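Local coordinates for agglutinin (Narcissus pseudonarcissus, PDB 3DZW), which binds mannose-containing glycans as a tetrameric daffodil lectin of the monocot mannose-binding family, here in complex with alpha-1,3-linked mannobiose, at residues Glu14-Asn17 against Val22-Met25; Ser55-Ser58 against Val64-Pro67. One frame throughout, in Å; residues are numbered along the deposited sequence. Where two conformers were deposited one is given.

Contact 1 of 2, residues Glu14-Asn17 against Val22-Met25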
loop_
_atom_site.group_PDB
_atom_site.type_symbol
_atom_site.label_atom_id
_atom_site.label_comp_id
_atom_site.label_asym_id
_atom_site.label_seq_id
_atom_site.Cartn_x
_atom_site.Cartn_y
_atom_site.Cartn_z
ATOM N N GLU A 14 6.862 9.091 14.175
ATOM C CA GLU A 14 6.009 8.910 12.963
ATOM C C GLU A 14 6.873 8.977 11.706
ATOM O O GLU A 14 8.002 9.494 11.747
ATOM C CB GLU A 14 4.844 9.904 12.945
ATOM C CG GLU A 14 3.860 9.649 14.113
ATOM C CD GLU A 14 2.610 10.503 14.057
ATOM O OE1 GLU A 14 2.602 11.518 13.342
ATOM O OE2 GLU A 14 1.629 10.153 14.758
ATOM N N PHE A 15 6.340 8.477 10.589
ATOM C CA PHE A 15 7.118 8.363 9.383
ATOM C C PHE A 15 6.341 8.180 8.122
ATOM O O PHE A 15 5.115 7.939 8.138
ATOM C CB PHE A 15 7.940 7.070 9.531
ATOM C CG PHE A 15 7.054 5.816 9.739
ATOM C CD1 PHE A 15 6.608 5.457 11.025
ATOM C CD2 PHE A 15 6.635 5.037 8.646
ATOM C CE1 PHE A 15 5.779 4.339 11.213
ATOM C CE2 PHE A 15 5.805 3.917 8.835
ATOM C CZ PHE A 15 5.383 3.571 10.123
ATOM N N LEU A 16 7.069 8.294 7.001
ATOM C CA LEU A 16 6.550 8.015 5.689
ATOM C C LEU A 16 7.250 6.754 5.270
ATOM O O LEU A 16 8.397 6.512 5.692
ATOM C CB LEU A 16 6.864 9.118 4.680
ATOM C CG LEU A 16 6.314 10.520 4.902
ATOM C CD1 LEU A 16 6.746 11.441 3.732
ATOM C CD2 LEU A 16 4.822 10.500 5.032
ATOM N N ASN A 17 6.591 5.915 4.476
ATOM C CA ASN A 17 7.229 4.667 3.982
ATOM C C ASN A 17 6.879 4.373 2.536
ATOM O O ASN A 17 5.827 4.806 2.031
ATOM C CB ASN A 17 6.887 3.435 4.858
ATOM C CG ASN A 17 5.412 3.061 4.807
ATOM O OD1 ASN A 17 4.562 3.756 5.351
ATOM N ND2 ASN A 17 5.117 1.916 4.194
ATOM N N VAL A 22 12.187 4.209 4.461
ATOM C CA VAL A 22 11.499 4.817 5.599
ATOM C C VAL A 22 12.108 6.229 5.892
ATOM O O VAL A 22 13.331 6.371 6.019
ATOM C CB VAL A 22 11.566 3.943 6.860
ATOM C CG1 VAL A 22 10.923 4.659 8.052
ATOM C CG2 VAL A 22 10.891 2.585 6.614
ATOM N N PHE A 23 11.232 7.240 5.975
ATOM C CA PHE A 23 11.604 8.641 6.250
ATOM C C PHE A 23 10.954 8.928 7.589
ATOM O O PHE A 23 9.726 9.128 7.669
ATOM C CB PHE A 23 11.120 9.529 5.112
ATOM C CG PHE A 23 11.590 10.970 5.185
ATOM C CD1 PHE A 23 12.938 11.283 5.068
ATOM C CD2 PHE A 23 10.673 12.015 5.267
ATOM C CE1 PHE A 23 13.371 12.611 5.101
ATOM C CE2 PHE A 23 11.106 13.352 5.290
ATOM C CZ PHE A 23 12.447 13.640 5.208
ATOM N N ILE A 24 11.776 8.951 8.657
ATOM C CA ILE A 24 11.267 9.077 10.039
ATOM C C ILE A 24 11.758 10.268 10.912
ATOM O O ILE A 24 12.946 10.597 10.942
ATOM C CB ILE A 24 11.578 7.719 10.820
ATOM C CG1 ILE A 24 11.000 7.721 12.252
ATOM C CG2 ILE A 24 13.076 7.437 10.835
ATOM C CD1 ILE A 24 11.126 6.354 12.962
ATOM N N MET A 25 10.796 10.880 11.625
ATOM C CA MET A 25 11.046 11.955 12.559
ATOM C C MET A 25 11.330 11.232 13.880
ATOM O O MET A 25 10.403 10.941 14.663
ATOM C CB MET A 25 9.832 12.864 12.653
ATOM C CG MET A 25 9.912 14.085 13.644
ATOM S SD MET A 25 11.101 15.387 13.250
ATOM C CE MET A 25 12.668 14.636 13.727
#

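Contact 2 of 2, residues Ser55-Ser58 against Val64-Pro67. With MAN (alpha-D-mannopyranose), chain E; MAN (alpha-D-mannopyranose), chain B.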
loop_
_atom_site.group_PDB
_atom_site.type_symbol
_atom_site.label_atom_id
_atom_site.label_comp_id
_atom_site.label_asym_id
_atom_site.label_seq_id
_atom_site.Cartn_x
_atom_site.Cartn_y
_atom_site.Cartn_z
ATOM N N SER A 55 6.932 19.538 10.137
ATOM C CA SER A 55 5.753 20.200 9.574
ATOM C C SER A 55 5.907 20.646 8.110
ATOM O O SER A 55 6.834 21.390 7.770
ATOM C CB SER A 55 5.391 21.431 10.424
ATOM O OG SER A 55 4.266 22.111 9.879
ATOM N N MET A 56 4.998 20.156 7.249
ATOM C CA MET A 56 4.939 20.566 5.853
ATOM C C MET A 56 3.949 21.714 5.894
ATOM O O MET A 56 2.736 21.499 6.040
ATOM C CB MET A 56 4.472 19.432 4.966
ATOM C CG MET A 56 4.310 19.744 3.444
ATOM S SD MET A 56 5.817 20.161 2.510
ATOM C CE MET A 56 6.113 21.852 3.002
ATOM N N GLN A 57 4.462 22.939 5.791
ATOM C CA GLN A 57 3.627 24.164 5.914
ATOM C C GLN A 57 2.922 24.630 4.631
ATOM O O GLN A 57 3.334 24.284 3.505
ATOM C CB GLN A 57 4.496 25.297 6.476
ATOM C CG GLN A 57 5.069 24.962 7.852
ATOM C CD GLN A 57 5.902 26.069 8.460
ATOM O OE1 GLN A 57 6.206 26.032 9.651
ATOM N NE2 GLN A 57 6.277 27.064 7.652
ATOM N N SER A 58 1.860 25.426 4.816
ATOM C CA SER A 58 1.068 25.959 3.701
ATOM C C SER A 58 1.829 27.025 2.886
ATOM O O SER A 58 1.380 27.414 1.807
ATOM C CB SER A 58 -0.261 26.533 4.212
ATOM O OG SER A 58 -0.050 27.562 5.162
ATOM N N VAL A 64 11.536 21.393 10.854
ATOM C CA VAL A 64 11.624 20.587 12.053
ATOM C C VAL A 64 11.583 21.564 13.237
ATOM O O VAL A 64 12.423 22.472 13.320
ATOM C CB VAL A 64 12.901 19.770 12.123
ATOM C CG1 VAL A 64 13.015 19.053 13.502
ATOM C CG2 VAL A 64 12.962 18.759 10.975
ATOM N N TYR A 65 10.599 21.388 14.133
ATOM C CA TYR A 65 10.445 22.258 15.325
ATOM C C TYR A 65 10.818 21.545 16.623
ATOM O O TYR A 65 10.555 20.354 16.788
ATOM C CB TYR A 65 9.008 22.794 15.438
ATOM C CG TYR A 65 8.650 23.870 14.435
ATOM C CD1 TYR A 65 8.971 25.198 14.679
ATOM C CD2 TYR A 65 7.964 23.561 13.255
ATOM C CE1 TYR A 65 8.644 26.205 13.773
ATOM C CE2 TYR A 65 7.625 24.566 12.333
ATOM C CZ TYR A 65 7.976 25.892 12.607
ATOM O OH TYR A 65 7.656 26.901 11.714
ATOM N N SER A 66 11.419 22.298 17.549
ATOM C CA SER A 66 11.810 21.780 18.840
ATOM C C SER A 66 10.585 21.684 19.735
ATOM O O SER A 66 9.531 22.205 19.381
ATOM C CB SER A 66 12.818 22.709 19.487
ATOM O OG SER A 66 12.196 23.927 19.869
ATOM N N PRO A 67 10.704 20.982 20.905
ATOM C CA PRO A 67 9.567 20.928 21.834
ATOM C C PRO A 67 9.074 22.349 22.287
ATOM O O PRO A 67 7.917 22.486 22.707
ATOM C CB PRO A 67 10.114 20.120 23.026
ATOM C CG PRO A 67 11.583 20.086 22.843
ATOM C CD PRO A 67 11.827 20.163 21.386
HETATM C C1 MAN E . 10.029 30.717 7.130
HETATM C C2 MAN E . 8.548 30.405 7.647
HETATM C C3 MAN E . 8.471 30.123 9.134
HETATM C C4 MAN E . 9.563 29.142 9.557
HETATM C C5 MAN E . 10.970 29.649 9.185
HETATM C C6 MAN E . 12.033 28.627 9.538
HETATM O O1 MAN E . 10.366 32.147 6.759
HETATM O O2 MAN E . 8.078 29.297 6.934
HETATM O O3 MAN E . 7.204 29.570 9.434
HETATM O O4 MAN E . 9.502 28.926 10.954
HETATM O O5 MAN E . 11.113 29.907 7.795
HETATM O O6 MAN E . 13.285 29.049 9.011
HETATM C C1 MAN B . 6.410 30.457 10.234
HETATM C C2 MAN B . 5.169 29.701 10.698
HETATM C C3 MAN B . 4.182 29.509 9.539
HETATM C C4 MAN B . 3.914 30.828 8.848
HETATM C C5 MAN B . 5.220 31.464 8.430
HETATM C C6 MAN B . 4.977 32.819 7.755
HETATM O O2 MAN B . 4.564 30.416 11.757
HETATM O O3 MAN B . 2.964 28.972 10.009
HETATM O O4 MAN B . 3.117 30.600 7.710
HETATM O O5 MAN B . 6.040 31.651 9.567
HETATM O O6 MAN B . 6.212 33.429 7.441
#

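Contact 1 of 2, residues Glu14-Asn17 against Val22-Met25
Phe15-Asn17 and Val22-Met25 run antiparallel as the two arms of a beta hairpin, their axes 4.6 Å apart at the closest and 177° between their directions. Leu16 and Phe23 form the hydrogen-bonded pair, with Leu16 N 2.9 Å from Phe23 O and Phe23 N 2.9 Å from Leu16 O. Phe15 with Ile24 and Asn17 with Val22 are the flanking non-hydrogen-bonded pairs. Past Phe15 and Ile24, away from the turn, Met25 N reaches Glu14 O at 3.1 Å.

Side chains divide between the two faces. On one, Phe15 CB lies 3.9 Å from Ile24 CB and 4.1 Å from Val22 CG1, so the touching is done at the root of the phenylalanine. Its chi1 of 59° sets CG between the backbone N and the carbonyl carbon, and the ring leads away from the opposite strand. Ile24 CG1, anti to its own N, passes 3.5 Å from Glu14 O, the oxygen that accepts from Met25 N. The other face carries Leu16 and Phe23, which meet loosely at 4.3 Å between Leu16 CD1 and Phe23 CD2, the methyl oblique to the ring.

Glu14 turns from the hairpin, and its OE1 accepts a hydrogen bond from Ser11 N. Phe15, Asn17 and Val22 pack against Arg20 and Gly19 of a second subunit, which places this face at a subunit interface. Strand 21-25 continues the sheet into strand 31-35: Val22 and Ile24 share backbone bonds with Tyr34 and Val32, while Phe23 lies on Leu31 and Leu33.

Contact 2 of 2, residues Ser55-Ser58 against Val64-Pro67
Gln57 leaves its backbone with CG beside the N (chi1 -60°) and then runs extended, while chi1 of -73° swings the Tyr65 ring toward it from the opposite direction. Amide and ring planes are only 25° apart, and the carbonyl oxygen comes in at the ring edge: Tyr65 OH donates to Gln57 OE1 at 2.7 Å, in the carbonyl plane. Tyr65 OH also accepts from O4 of the chain E mannose at 2.8 Å, so the hydroxyl donates to the glutamine and accepts from the sugar, and the two bonds together set its rotation. With OE1 engaged, Gln57 presents NE2 to the same sugar, 3.2 Å from O3, and makes a weak bond to O2. Asp59 OD1 takes a further NE2 hydrogen bond, and Asp59 OD2 binds mannose as well. The chain B mannose comes to 3.7 Å of Gln57 NE2 with its C3, without a hydrogen bond to the two segments. Ser55 CB abuts the ring edge, 4.3 Å from Tyr65 CE2. This is one of the chain's three mannose sites, completed by Asn61, Pro71 and Ala74. Strands 53-56 and 62-65 form its hairpin; Tyr65 also touches Pro71 at the start of strand 71-74, against which Val64 packs.

Overall arrangement
After strands 3-5 and 8-10 the chain enters contact 1, which closes the short turn between strands 15-18 and 21-25, then continues through strands 31-35 and 38-42 of the same sheet. Contact 2 follows, bridging the connection between strands 53-56 and 62-65 of a second sheet, in which 8-10 pairs with 53-56, so that sheet takes one strand from before contact 1. The two neither nest nor cross; each is local to its hairpin, and their centres lie about 14 Å apart. They nevertheless meet in the interior, where Met25 SD packs 4.1 Å from Val64 CG1 and joins the two sheets. Three such antiparallel sheets, each beside a mannose site, make up the beta-prism of this lectin family.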